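Local coordinates for protein glutathione S-transferase (Ceriporiopsis subvermispora, PDB 6J3E) that binds glutathione and, as a serine-type glutathione S-transferase, probably catalyses its conjugation to electrophilic substrates, at residues A[28-33]-A[207-212]; A[92-97]-A[101-106]; A[130-135]-A[145-150]; A[162-165]-A[170-173]; A[187-192]-A[197-202]. One frame throughout, in Å; residues are numbered along the deposited sequence.

How the contacts relate
Contact 1 lies nearest the middle of the chain and is buried and mostly apolar, pairing helix 22-34 with helix 206-222 across the two domains. Contact 2 touches it through Phe-33, Leu-31 and Ile-209, but is only partly buried and relies on a carboxylate gripping backbone N-H groups. Contact 5 abuts contact 1 on another flank, where Asp-208 holds the backbone of Phe-199; its own chemistry is aliphatic and aromatic packing at the dimer interface. Contacts 3 and 4 meet one another through Trp-163 and Ile-130: contact 3 is buried around a phenylalanine, contact 4 is a surface contact centred on an arginine. Contacts 4 and 5 use different parts of helix 169-189.

Contact 1: residues A[28-33]-A[207-212]; sequences RYTLNF and ADITIV
Ile-209 is the first residue of 207-212 to meet the other helix, and it does so with its CG2 branch. This methyl lies anti to the backbone N (CG1 has chi1 -63°) and enters the angle between two neighbouring side chains of 28-33. It is 3.6 Å from Tyr-29 CB and 3.5 Å from Thr-30 OG1, while Ile-209 CD1 also borders that hydroxyl, at 3.8 Å. The Ile-209 and Thr-30 side chains cross at about a right angle. Thr-30 OG1 is buried but not left without a polar partner, being hydrogen-bonded to Lys-26 O one turn earlier in its own helix. Helix 22-34 belongs to the thioredoxin-like N-terminal domain and helix 206-222 to the helical C-terminal domain, making this part of the domain interface of the glutathione S-transferase fold. The short segment axes approach to 10.0 Å at an angle of 129°. The glutathione site is close: the side chains of Ile-209 and Lys-26, a glutathione-binding residue, are about 5 Å apart. One turn further along, Val-212 covers a face of the Tyr-29 ring in a CH-pi contact. Its CG2 stands 3.9 Å from the ring centroid, 29° off the normal, and is displaced toward the CD2-CE2 side, with Tyr-29 CE2 at 3.5 Å. Gln-243 and Phe-247 of helix 235-247 also touch Val-212.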
# COMPACT_ATOMS: atom_id res chain seq x y z
N ARG A 28 -6.27 14.91 -15.26
CA ARG A 28 -5.91 16.21 -15.83
C ARG A 28 -4.41 16.45 -15.71
O ARG A 28 -3.74 16.78 -16.70
CB ARG A 28 -6.71 17.33 -15.14
CG ARG A 28 -6.47 18.71 -15.76
CD ARG A 28 -7.34 19.81 -15.14
NE ARG A 28 -8.76 19.61 -15.37
CZ ARG A 28 -9.40 19.93 -16.50
NH1 ARG A 28 -8.75 20.46 -17.53
NH2 ARG A 28 -10.71 19.71 -16.60
N TYR A 29 -3.86 16.28 -14.50
CA TYR A 29 -2.42 16.38 -14.34
C TYR A 29 -1.69 15.51 -15.36
O TYR A 29 -0.75 15.97 -16.02
CB TYR A 29 -2.02 15.98 -12.91
CG TYR A 29 -1.96 17.10 -11.89
CD1 TYR A 29 -1.32 18.31 -12.17
CD2 TYR A 29 -2.53 16.95 -10.63
CE1 TYR A 29 -1.25 19.33 -11.23
CE2 TYR A 29 -2.47 17.96 -9.69
CZ TYR A 29 -1.83 19.15 -9.98
OH TYR A 29 -1.78 20.16 -9.03
N THR A 30 -2.14 14.26 -15.53
CA THR A 30 -1.45 13.34 -16.43
C THR A 30 -1.48 13.83 -17.88
O THR A 30 -0.45 13.80 -18.58
CB THR A 30 -2.03 11.93 -16.29
OG1 THR A 30 -2.02 11.55 -14.91
CG2 THR A 30 -1.20 10.91 -17.06
N LEU A 31 -2.64 14.32 -18.35
CA LEU A 31 -2.72 14.83 -19.72
C LEU A 31 -1.90 16.11 -19.89
O LEU A 31 -1.33 16.33 -20.96
CB LEU A 31 -4.18 15.07 -20.10
CG LEU A 31 -5.07 13.83 -20.27
CD1 LEU A 31 -6.52 14.25 -20.20
CD2 LEU A 31 -4.81 13.13 -21.59
N ASN A 32 -1.82 16.95 -18.85
CA ASN A 32 -1.00 18.16 -18.92
C ASN A 32 0.49 17.82 -18.92
O ASN A 32 1.27 18.41 -19.67
CB ASN A 32 -1.33 19.09 -17.75
CG ASN A 32 -2.72 19.72 -17.87
OD1 ASN A 32 -3.40 19.57 -18.90
ND2 ASN A 32 -3.14 20.45 -16.84
N PHE A 33 0.91 16.86 -18.09
CA PHE A 33 2.32 16.52 -18.00
C PHE A 33 2.79 15.74 -19.22
O PHE A 33 3.93 15.90 -19.66
CB PHE A 33 2.59 15.72 -16.73
CG PHE A 33 3.98 15.12 -16.67
CD1 PHE A 33 5.05 15.87 -16.20
CD2 PHE A 33 4.19 13.81 -17.05
CE1 PHE A 33 6.32 15.32 -16.12
CE2 PHE A 33 5.44 13.25 -16.99
CZ PHE A 33 6.52 14.01 -16.52
N ALA A 207 2.75 7.97 -9.40
CA ALA A 207 2.56 8.00 -7.94
C ALA A 207 2.62 9.43 -7.41
O ALA A 207 1.88 9.79 -6.50
CB ALA A 207 3.59 7.11 -7.25
N ASP A 208 3.52 10.24 -7.98
CA ASP A 208 3.58 11.66 -7.68
C ASP A 208 2.30 12.35 -8.11
O ASP A 208 1.78 13.21 -7.39
CB ASP A 208 4.77 12.30 -8.40
CG ASP A 208 6.04 11.48 -8.28
OD1 ASP A 208 6.40 11.08 -7.14
OD2 ASP A 208 6.67 11.23 -9.33
N ILE A 209 1.80 12.01 -9.30
CA ILE A 209 0.59 12.63 -9.82
C ILE A 209 -0.57 12.30 -8.91
O ILE A 209 -1.43 13.15 -8.63
CB ILE A 209 0.35 12.17 -11.27
CG1 ILE A 209 1.50 12.64 -12.15
CG2 ILE A 209 -0.99 12.69 -11.80
CD1 ILE A 209 1.45 12.10 -13.56
N THR A 210 -0.59 11.07 -8.37
CA THR A 210 -1.66 10.66 -7.46
C THR A 210 -1.73 11.59 -6.26
O THR A 210 -2.82 12.00 -5.84
CB THR A 210 -1.43 9.23 -7.00
OG1 THR A 210 -1.50 8.34 -8.13
CG2 THR A 210 -2.46 8.83 -5.97
N ILE A 211 -0.58 11.94 -5.69
CA ILE A 211 -0.58 12.75 -4.48
C ILE A 211 -1.06 14.16 -4.78
O ILE A 211 -1.94 14.69 -4.09
CB ILE A 211 0.83 12.72 -3.84
CG1 ILE A 211 1.20 11.27 -3.51
CG2 ILE A 211 0.87 13.56 -2.60
CD1 ILE A 211 2.61 11.09 -3.04
N VAL A 212 -0.53 14.79 -5.83
CA VAL A 212 -0.93 16.17 -6.09
C VAL A 212 -2.39 16.22 -6.53
O VAL A 212 -3.07 17.23 -6.33
CB VAL A 212 0.01 16.82 -7.11
CG1 VAL A 212 1.41 16.99 -6.50
CG2 VAL A 212 0.08 15.99 -8.37

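Contact 2: residues A[92-97]-A[101-106]; sequences YLDKTY and PVVIPP
Asp-94 joins helix 86-96 to the segment 101-106 by presenting both carboxylate oxygens to two consecutive backbone N-H groups. Val-103 N donates to Asp-94 OD1 at 3.0 Å in an almost straight bond (172°), and Ile-104 N donates to Asp-94 OD2 at 2.8 Å with a more bent angle of 151°. Each oxygen uses its syn lone pair, so the carboxylate is engaged on the side between its two oxygens and its rotation is fixed. To reach this position the aspartate takes a chi1 of -91°, well away from a staggered value. Asp-94 OD1 has a further partner in Lys-34 NZ, which forms a salt bridge to it and also donates to Pro-101 O; the lysine therefore links the acid to the start of the segment. Less favourable is the approach of Ile-104 O to Asp-94 OD2 at 3.4 Å, since both are acceptors. Methyl groups flank the carboxylate: Val-102 CG1 is 3.6 Å from Asp-94 OD2, and Val-103 CG2 is 3.5 Å from Asp-94 OD1. The backbone of Val-103 is also hydrogen-bonded to that of Tyr-206, at helix 206-222. Segment 101-106 forms part of the connection from the N-terminal domain to helix 109-136 of the C-terminal domain. Two N-H donors and a lysine around one carboxylate would be expected to favour its ionised form, which implies an electrostatic as well as a directional hold on the interdomain connection.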
# COMPACT_ATOMS: atom_id res chain seq x y z
N TYR A 92 -3.04 3.61 -20.25
CA TYR A 92 -3.42 3.76 -21.65
C TYR A 92 -2.64 4.88 -22.30
O TYR A 92 -2.16 4.74 -23.43
CB TYR A 92 -4.91 4.01 -21.76
CG TYR A 92 -5.29 4.47 -23.13
CD1 TYR A 92 -5.58 3.54 -24.13
CD2 TYR A 92 -5.33 5.83 -23.45
CE1 TYR A 92 -5.92 3.96 -25.40
CE2 TYR A 92 -5.66 6.26 -24.71
CZ TYR A 92 -5.96 5.31 -25.68
OH TYR A 92 -6.28 5.74 -26.94
N LEU A 93 -2.53 6.02 -21.62
CA LEU A 93 -1.78 7.13 -22.20
C LEU A 93 -0.30 6.77 -22.40
O LEU A 93 0.29 7.14 -23.42
CB LEU A 93 -1.93 8.36 -21.32
CG LEU A 93 -3.37 8.85 -21.26
CD1 LEU A 93 -3.49 10.09 -20.39
CD2 LEU A 93 -3.88 9.09 -22.67
N ASP A 94 0.30 6.05 -21.44
CA ASP A 94 1.67 5.54 -21.61
C ASP A 94 1.78 4.71 -22.89
O ASP A 94 2.70 4.89 -23.69
CB ASP A 94 2.09 4.66 -20.42
CG ASP A 94 2.79 5.43 -19.29
OD1 ASP A 94 2.90 6.68 -19.36
OD2 ASP A 94 3.20 4.76 -18.30
N LYS A 95 0.83 3.80 -23.09
CA LYS A 95 0.95 2.78 -24.11
C LYS A 95 0.51 3.29 -25.48
O LYS A 95 0.99 2.80 -26.51
CB LYS A 95 0.14 1.54 -23.68
CG LYS A 95 -0.51 0.77 -24.81
CD LYS A 95 -1.82 0.14 -24.36
CE LYS A 95 -2.66 -0.31 -25.56
NZ LYS A 95 -4.07 -0.60 -25.16
N THR A 96 -0.35 4.28 -25.53
CA THR A 96 -0.82 4.76 -26.81
C THR A 96 0.02 5.92 -27.34
O THR A 96 0.13 6.09 -28.56
CB THR A 96 -2.31 5.14 -26.69
OG1 THR A 96 -3.05 3.98 -26.30
CG2 THR A 96 -2.88 5.67 -28.00
N TYR A 97 0.66 6.70 -26.46
CA TYR A 97 1.46 7.85 -26.85
C TYR A 97 2.87 7.67 -26.30
O TYR A 97 3.32 8.45 -25.45
CB TYR A 97 0.83 9.15 -26.36
CG TYR A 97 -0.54 9.31 -26.95
CD1 TYR A 97 -1.66 8.83 -26.30
CD2 TYR A 97 -0.70 9.88 -28.20
CE1 TYR A 97 -2.91 8.96 -26.86
CE2 TYR A 97 -1.95 10.01 -28.76
CZ TYR A 97 -3.05 9.53 -28.11
OH TYR A 97 -4.28 9.67 -28.71
N PRO A 101 6.26 11.74 -22.02
CA PRO A 101 6.91 11.30 -20.76
C PRO A 101 6.14 10.17 -20.09
O PRO A 101 4.96 10.31 -19.77
CB PRO A 101 6.93 12.57 -19.91
CG PRO A 101 6.83 13.70 -20.88
CD PRO A 101 5.99 13.19 -22.01
N VAL A 102 6.83 9.04 -19.87
CA VAL A 102 6.22 7.89 -19.21
C VAL A 102 5.91 8.21 -17.76
O VAL A 102 6.72 8.82 -17.05
CB VAL A 102 7.17 6.68 -19.32
CG1 VAL A 102 6.72 5.56 -18.40
CG2 VAL A 102 7.24 6.19 -20.76
N VAL A 103 4.72 7.80 -17.29
CA VAL A 103 4.37 7.97 -15.89
C VAL A 103 4.33 6.66 -15.11
O VAL A 103 4.47 6.69 -13.88
CB VAL A 103 3.04 8.74 -15.70
CG1 VAL A 103 3.14 10.13 -16.31
CG2 VAL A 103 1.87 7.96 -16.24
N ILE A 104 4.18 5.51 -15.76
CA ILE A 104 4.28 4.25 -15.04
C ILE A 104 5.31 3.35 -15.72
O ILE A 104 4.93 2.43 -16.44
CB ILE A 104 2.92 3.53 -14.94
CG1 ILE A 104 1.88 4.44 -14.26
CG2 ILE A 104 3.05 2.20 -14.18
CD1 ILE A 104 0.55 3.76 -13.99
N PRO A 105 6.61 3.58 -15.50
CA PRO A 105 7.63 2.72 -16.12
C PRO A 105 7.36 1.26 -15.80
O PRO A 105 6.95 0.93 -14.68
CB PRO A 105 8.94 3.20 -15.49
CG PRO A 105 8.57 4.16 -14.44
CD PRO A 105 7.20 4.66 -14.71
N PRO A 106 7.55 0.36 -16.78
CA PRO A 106 7.01 -1.00 -16.64
C PRO A 106 7.50 -1.76 -15.42
O PRO A 106 6.72 -2.54 -14.84
CB PRO A 106 7.46 -1.69 -17.94
CG PRO A 106 7.55 -0.58 -18.91
CD PRO A 106 8.02 0.63 -18.14

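Contact 3: residues A[130-135]-A[145-150]; sequences IMLPAT and EFFRRT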
# COMPACT_ATOMS: atom_id res chain seq x y z
N ILE A 130 -13.91 15.23 6.33
CA ILE A 130 -13.77 16.67 6.16
C ILE A 130 -14.04 17.09 4.73
O ILE A 130 -14.67 18.12 4.49
CB ILE A 130 -12.37 17.11 6.62
CG1 ILE A 130 -12.31 17.14 8.16
CG2 ILE A 130 -11.99 18.47 5.99
CD1 ILE A 130 -10.92 17.10 8.72
N MET A 131 -13.58 16.30 3.77
CA MET A 131 -13.55 16.76 2.39
C MET A 131 -14.86 16.53 1.64
O MET A 131 -15.24 17.36 0.81
CB MET A 131 -12.38 16.11 1.66
CG MET A 131 -11.00 16.63 2.09
SD MET A 131 -10.88 18.43 1.99
CE MET A 131 -11.35 18.73 0.26
N LEU A 132 -15.56 15.43 1.89
CA LEU A 132 -16.81 15.20 1.17
C LEU A 132 -17.86 16.26 1.50
O LEU A 132 -18.51 16.76 0.56
CB LEU A 132 -17.34 13.79 1.44
CG LEU A 132 -16.45 12.62 1.01
CD1 LEU A 132 -17.24 11.32 0.94
CD2 LEU A 132 -15.76 12.91 -0.29
N PRO A 133 -18.09 16.65 2.76
CA PRO A 133 -19.00 17.78 2.99
C PRO A 133 -18.51 19.05 2.34
O PRO A 133 -19.31 19.79 1.75
CB PRO A 133 -19.03 17.90 4.52
CG PRO A 133 -18.61 16.56 5.01
CD PRO A 133 -17.62 16.06 4.02
N ALA A 134 -17.22 19.34 2.43
CA ALA A 134 -16.70 20.51 1.76
C ALA A 134 -16.99 20.48 0.26
O ALA A 134 -17.37 21.50 -0.32
CB ALA A 134 -15.20 20.64 2.02
N THR A 135 -16.82 19.32 -0.39
CA THR A 135 -17.06 19.37 -1.83
C THR A 135 -18.54 19.42 -2.15
O THR A 135 -18.90 19.87 -3.25
CB THR A 135 -16.42 18.19 -2.58
OG1 THR A 135 -17.33 17.10 -2.69
CG2 THR A 135 -15.18 17.76 -1.92
N GLU A 145 -27.84 17.85 -4.90
CA GLU A 145 -28.93 16.96 -4.51
C GLU A 145 -28.47 15.50 -4.55
O GLU A 145 -28.66 14.75 -3.58
CB GLU A 145 -30.14 17.18 -5.43
CG GLU A 145 -31.41 16.38 -5.05
CD GLU A 145 -31.39 14.92 -5.51
OE1 GLU A 145 -31.89 14.06 -4.75
OE2 GLU A 145 -30.88 14.61 -6.62
N PHE A 146 -27.81 15.11 -5.65
CA PHE A 146 -27.34 13.74 -5.81
C PHE A 146 -26.24 13.41 -4.80
O PHE A 146 -26.25 12.33 -4.18
CB PHE A 146 -26.84 13.55 -7.24
CG PHE A 146 -26.36 12.16 -7.53
CD1 PHE A 146 -25.07 11.77 -7.20
CD2 PHE A 146 -27.19 11.24 -8.17
CE1 PHE A 146 -24.62 10.48 -7.49
CE2 PHE A 146 -26.75 9.96 -8.46
CZ PHE A 146 -25.45 9.58 -8.13
N PHE A 147 -25.25 14.29 -4.65
CA PHE A 147 -24.11 13.99 -3.80
C PHE A 147 -24.52 13.89 -2.34
O PHE A 147 -24.16 12.93 -1.64
CB PHE A 147 -23.04 15.06 -3.99
CG PHE A 147 -21.72 14.71 -3.39
CD1 PHE A 147 -20.76 14.05 -4.14
CD2 PHE A 147 -21.42 15.04 -2.06
CE1 PHE A 147 -19.53 13.72 -3.57
CE2 PHE A 147 -20.20 14.71 -1.51
CZ PHE A 147 -19.25 14.05 -2.27
N ARG A 148 -25.28 14.87 -1.86
CA ARG A 148 -25.68 14.86 -0.47
C ARG A 148 -26.51 13.61 -0.14
O ARG A 148 -26.26 12.95 0.88
CB ARG A 148 -26.46 16.14 -0.16
CG ARG A 148 -26.96 16.18 1.26
CD ARG A 148 -27.85 17.38 1.51
NE ARG A 148 -27.11 18.63 1.65
CZ ARG A 148 -26.50 19.00 2.78
NH1 ARG A 148 -26.52 18.20 3.85
NH2 ARG A 148 -25.86 20.16 2.83
N ARG A 149 -27.46 13.25 -1.01
CA ARG A 149 -28.37 12.15 -0.73
C ARG A 149 -27.62 10.83 -0.63
O ARG A 149 -27.79 10.07 0.33
CB ARG A 149 -29.45 12.05 -1.81
CG ARG A 149 -30.53 11.00 -1.52
CD ARG A 149 -31.02 10.27 -2.77
NE ARG A 149 -31.02 11.13 -3.95
CZ ARG A 149 -30.55 10.74 -5.14
NH1 ARG A 149 -30.06 9.51 -5.27
NH2 ARG A 149 -30.56 11.57 -6.18
N THR A 150 -26.80 10.54 -1.64
CA THR A 150 -26.08 9.27 -1.68
C THR A 150 -25.03 9.18 -0.58
O THR A 150 -24.89 8.14 0.08
CB THR A 150 -25.45 9.06 -3.06
OG1 THR A 150 -24.54 10.13 -3.36
CG2 THR A 150 -26.51 9.01 -4.13
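Phe-147 reaches from helix 141-153 to helix 109-136 and puts the far end of its ring beside Leu-132 and Thr-135. Phe-147 CE2 is 3.4 Å from the backbone O of Leu-132, and Phe-147 CZ is 3.6 Å from Thr-135 OG1. Both oxygens approach the ring obliquely. The apolar part is looser, with Leu-132 CD2 at 4.2 Å from Phe-147 CZ, and the leucine and threonine side chains each cross the phenylalanine at about a right angle. With CG anti to the backbone N (chi1 -168°), the phenylalanine carries its ring across the gap between segments 130-135 and 145-150, whose nearest CA atoms, those of Leu-132 and Phe-147, are 8.9 Å apart. On the receiving helix, Thr-135 OG1 lies 3.5 Å from Leu-132 O, at most a weak hydrogen bond. In the next shell, Tyr-45 of the N-terminal domain meets the Phe-147 ring edge-to-face, while Trp-163 packs on Leu-132. Arg-148 forms salt bridges with Glu-144, Glu-152 and Glu-161, tying its own helix to the following loop. The glutathione-binding Arg-151 lies one turn after Phe-147, their side chains about 3 Å apart. The arrangement is thus the packing of two consecutive helices in the helical C-terminal domain of a glutathione S-transferase, on the border of the glutathione site.

Contact 4: residues A[162-165]-A[170-173]; sequences DWAP and KRAK. With EDO (1,2-ethanediol), chain F.
Arg-171, near the start of helix 169-189, reaches back to Ala-164 in the loop that leads into this helix of the C-terminal domain. Its side chain is extended from CG to NE and runs alongside the Ala-164 carbonyl, then turns the edge of its guanidinium to that oxygen. Arg-171 NH2 donates to Ala-164 O at 2.8 Å, with an N-H...O angle of 157°; the oxygen lies close to the guanidinium plane and the donor nearly along the C=O axis. A second pull comes from Glu-228, whose OE1 forms a salt bridge with Arg-171 NE, so the flat group is held along more than one edge. Closer to the backbone, Arg-171 CB comes within 3.3 Å of Pro-165 O, and the methyl of Ala-164 packs at 3.7 Å on Arg-171 CA. Lys-170 takes a different course. With CG anti to its carbonyl carbon (chi1 -87°), its aliphatic chain passes over the preceding loop backbone, where Lys-170 CD is 3.3 Å from Trp-163 O and 3.7 Å from Asp-162 O; the chain bends only at its last torsion. The Trp-163 CB bond is directed away from the helix; its indole NE1 donates to Val-158 O and the ring packs on Pro-133. A 1,2-ethanediol, probably from the crystallisation liquor, is hydrogen-bonded to Leu-160 O, and Ala-164 N donates to its O1 at 3.0 Å.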
# COMPACT_ATOMS: atom_id res chain seq x y z
N ASP A 162 -22.72 17.34 10.33
CA ASP A 162 -22.34 16.68 11.58
C ASP A 162 -21.17 15.70 11.43
O ASP A 162 -20.77 15.07 12.41
CB ASP A 162 -23.56 15.94 12.17
CG ASP A 162 -24.76 16.86 12.40
OD1 ASP A 162 -24.57 18.00 12.88
OD2 ASP A 162 -25.90 16.45 12.10
N TRP A 163 -20.62 15.54 10.22
CA TRP A 163 -19.55 14.56 10.02
C TRP A 163 -18.29 14.94 10.79
O TRP A 163 -17.76 14.14 11.57
CB TRP A 163 -19.24 14.44 8.53
CG TRP A 163 -20.19 13.61 7.75
CD1 TRP A 163 -21.49 13.30 8.08
CD2 TRP A 163 -19.93 12.96 6.50
NE1 TRP A 163 -22.05 12.51 7.10
CE2 TRP A 163 -21.12 12.28 6.12
CE3 TRP A 163 -18.81 12.89 5.66
CZ2 TRP A 163 -21.21 11.54 4.94
CZ3 TRP A 163 -18.91 12.16 4.49
CH2 TRP A 163 -20.10 11.50 4.14
N ALA A 164 -17.81 16.17 10.58
CA ALA A 164 -16.64 16.69 11.28
C ALA A 164 -16.78 18.21 11.38
O ALA A 164 -16.05 18.97 10.74
CB ALA A 164 -15.36 16.31 10.54
N PRO A 165 -17.75 18.69 12.18
CA PRO A 165 -18.06 20.12 12.17
C PRO A 165 -16.92 20.94 12.74
O PRO A 165 -16.18 20.48 13.63
CB PRO A 165 -19.32 20.21 13.05
CG PRO A 165 -19.25 19.04 13.95
CD PRO A 165 -18.56 17.95 13.16
N LYS A 170 -14.60 15.72 16.81
CA LYS A 170 -14.59 14.91 15.59
C LYS A 170 -13.67 15.51 14.54
O LYS A 170 -12.84 14.80 13.96
CB LYS A 170 -16.00 14.80 15.02
CG LYS A 170 -16.89 13.69 15.54
CD LYS A 170 -18.25 13.80 14.81
CE LYS A 170 -19.05 12.53 14.87
NZ LYS A 170 -19.26 12.19 16.29
N ARG A 171 -13.81 16.81 14.27
CA ARG A 171 -12.98 17.39 13.22
C ARG A 171 -11.51 17.36 13.60
O ARG A 171 -10.64 17.20 12.74
CB ARG A 171 -13.40 18.81 12.91
CG ARG A 171 -12.74 19.35 11.67
CD ARG A 171 -13.31 20.70 11.29
NE ARG A 171 -12.82 21.21 10.01
CZ ARG A 171 -13.47 21.04 8.85
NH1 ARG A 171 -12.98 21.54 7.73
NH2 ARG A 171 -14.62 20.38 8.84
N ALA A 172 -11.20 17.52 14.89
CA ALA A 172 -9.80 17.50 15.29
C ALA A 172 -9.22 16.10 15.16
O ALA A 172 -8.10 15.94 14.67
CB ALA A 172 -9.66 18.02 16.72
N LYS A 173 -9.98 15.07 15.56
CA LYS A 173 -9.51 13.71 15.38
C LYS A 173 -9.35 13.37 13.90
O LYS A 173 -8.39 12.68 13.52
CB LYS A 173 -10.46 12.73 16.08
CG LYS A 173 -10.41 12.88 17.60
CD LYS A 173 -10.66 11.57 18.36
CE LYS A 173 -9.49 11.24 19.31
NZ LYS A 173 -8.29 10.69 18.60
C1 EDO F . -18.00 18.94 7.84
O1 EDO F . -18.86 18.37 8.85
C2 EDO F . -17.96 20.47 7.96
O2 EDO F . -19.26 21.02 7.74

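Contact 5: residues A[187-192]-A[197-202]; sequences KWLSAD and LLFLGD
Near the C-terminal end of helix 169-189, Leu-189 and Trp-188 meet Phe-199 of the turn that precedes helix 206-222, in the helical C-terminal domain. Leu-189 CD2 sits over one face of the Phe-199 ring in a CH-pi contact, 3.6 Å from the centroid and 15° off the ring normal. The same methyl is 3.6 Å from Phe-199 CD1, and Leu-189 CG is 4.0 Å from Phe-199 CE1, so CD2 carries the contact with CG behind it, and the two side chains cross at about a right angle. CG beside the backbone N (chi1 -76°) directs the branch to the aromatic ring although the bond to CB does not point that way. Trp-188 approaches differently: its CE3 is 4.2 Å from Phe-199 CZ, with each atom near the plane of the other ring, and the two aromatics meet edge to edge. This cluster belongs to the dimer interface, since Ala-114 of the second subunit packs on Trp-188 and Ala-110 of the second subunit on Phe-199. In its own chain Phe-199 also meets Phe-115 edge-to-face. The phenylalanine is presented by a type I beta turn from Leu-198 to Gly-201, closed by Gly-201 N to Leu-198 O at 3.1 Å. Its own N-H is taken by Asp-208 OD1, which ties the turn to helix 206-222, and Leu-197 O accepts from Gln-243 NE2 of helix 235-247.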
# COMPACT_ATOMS: atom_id res chain seq x y z
N LYS A 187 7.49 9.34 5.27
CA LYS A 187 8.44 8.31 5.64
C LYS A 187 8.75 7.38 4.46
O LYS A 187 9.91 7.02 4.24
CB LYS A 187 7.93 7.53 6.86
CG LYS A 187 8.37 8.14 8.22
CD LYS A 187 9.85 8.64 8.16
CE LYS A 187 10.66 8.36 9.43
NZ LYS A 187 12.14 8.26 9.17
N TRP A 188 7.74 7.03 3.65
CA TRP A 188 8.02 6.25 2.45
C TRP A 188 9.03 6.95 1.54
O TRP A 188 9.89 6.30 0.95
CB TRP A 188 6.75 5.99 1.65
CG TRP A 188 5.70 5.31 2.40
CD1 TRP A 188 5.83 4.63 3.57
CD2 TRP A 188 4.32 5.24 2.04
NE1 TRP A 188 4.61 4.14 3.97
CE2 TRP A 188 3.66 4.51 3.05
CE3 TRP A 188 3.57 5.74 0.97
CZ2 TRP A 188 2.30 4.25 3.01
CZ3 TRP A 188 2.21 5.48 0.94
CH2 TRP A 188 1.59 4.75 1.95
N LEU A 189 8.91 8.28 1.41
CA LEU A 189 9.71 9.06 0.49
C LEU A 189 11.12 9.30 0.99
O LEU A 189 11.94 9.80 0.21
CB LEU A 189 9.05 10.40 0.19
CG LEU A 189 7.89 10.21 -0.76
CD1 LEU A 189 7.06 11.49 -0.89
CD2 LEU A 189 8.45 9.74 -2.11
N SER A 190 11.41 8.98 2.26
CA SER A 190 12.73 9.12 2.86
C SER A 190 13.20 7.82 3.51
O SER A 190 14.08 7.84 4.37
CB SER A 190 12.70 10.25 3.88
OG SER A 190 11.82 9.88 4.92
N ALA A 191 12.64 6.68 3.09
CA ALA A 191 12.89 5.40 3.74
C ALA A 191 14.32 4.90 3.62
O ALA A 191 14.74 4.06 4.42
CB ALA A 191 11.95 4.34 3.17
N ASP A 192 15.06 5.35 2.60
CA ASP A 192 16.46 4.97 2.45
C ASP A 192 17.41 6.05 2.96
O ASP A 192 18.60 6.04 2.61
CB ASP A 192 16.78 4.65 0.98
CG ASP A 192 16.62 5.86 0.05
OD1 ASP A 192 16.39 6.98 0.54
OD2 ASP A 192 16.73 5.68 -1.19
N LEU A 197 11.21 14.17 -3.14
CA LEU A 197 9.88 14.67 -3.41
C LEU A 197 9.14 13.81 -4.42
O LEU A 197 7.91 13.79 -4.40
CB LEU A 197 9.95 16.12 -3.92
CG LEU A 197 10.10 17.08 -2.75
CD1 LEU A 197 10.95 18.23 -3.18
CD2 LEU A 197 8.73 17.53 -2.28
N LEU A 198 9.86 13.10 -5.27
CA LEU A 198 9.27 12.18 -6.22
C LEU A 198 9.64 10.75 -5.85
O LEU A 198 10.76 10.48 -5.38
CB LEU A 198 9.74 12.48 -7.63
CG LEU A 198 9.63 13.94 -8.05
CD1 LEU A 198 9.92 14.04 -9.53
CD2 LEU A 198 8.23 14.51 -7.71
N PHE A 199 8.72 9.83 -6.11
CA PHE A 199 8.92 8.45 -5.70
C PHE A 199 10.13 7.80 -6.38
O PHE A 199 10.89 7.08 -5.72
CB PHE A 199 7.66 7.63 -5.97
CG PHE A 199 6.77 7.58 -4.79
CD1 PHE A 199 5.99 8.69 -4.45
CD2 PHE A 199 6.75 6.47 -3.97
CE1 PHE A 199 5.19 8.67 -3.33
CE2 PHE A 199 5.94 6.44 -2.85
CZ PHE A 199 5.16 7.55 -2.52
N LEU A 200 10.32 8.03 -7.69
CA LEU A 200 11.46 7.46 -8.41
C LEU A 200 12.73 8.29 -8.27
O LEU A 200 13.72 7.96 -8.92
CB LEU A 200 11.17 7.31 -9.91
CG LEU A 200 9.84 6.76 -10.41
CD1 LEU A 200 9.79 6.88 -11.94
CD2 LEU A 200 9.62 5.32 -9.97
N GLY A 201 12.71 9.34 -7.45
CA GLY A 201 13.87 10.19 -7.24
C GLY A 201 13.85 11.46 -8.07
O GLY A 201 13.42 12.52 -7.61
N ASP A 202 14.32 11.35 -9.31
CA ASP A 202 14.46 12.49 -10.19
C ASP A 202 13.38 12.59 -11.26
O ASP A 202 13.16 13.68 -11.79
CB ASP A 202 15.84 12.44 -10.87
CG ASP A 202 16.17 11.04 -11.37
OD1 ASP A 202 15.39 10.11 -11.05
OD2 ASP A 202 17.20 10.86 -12.06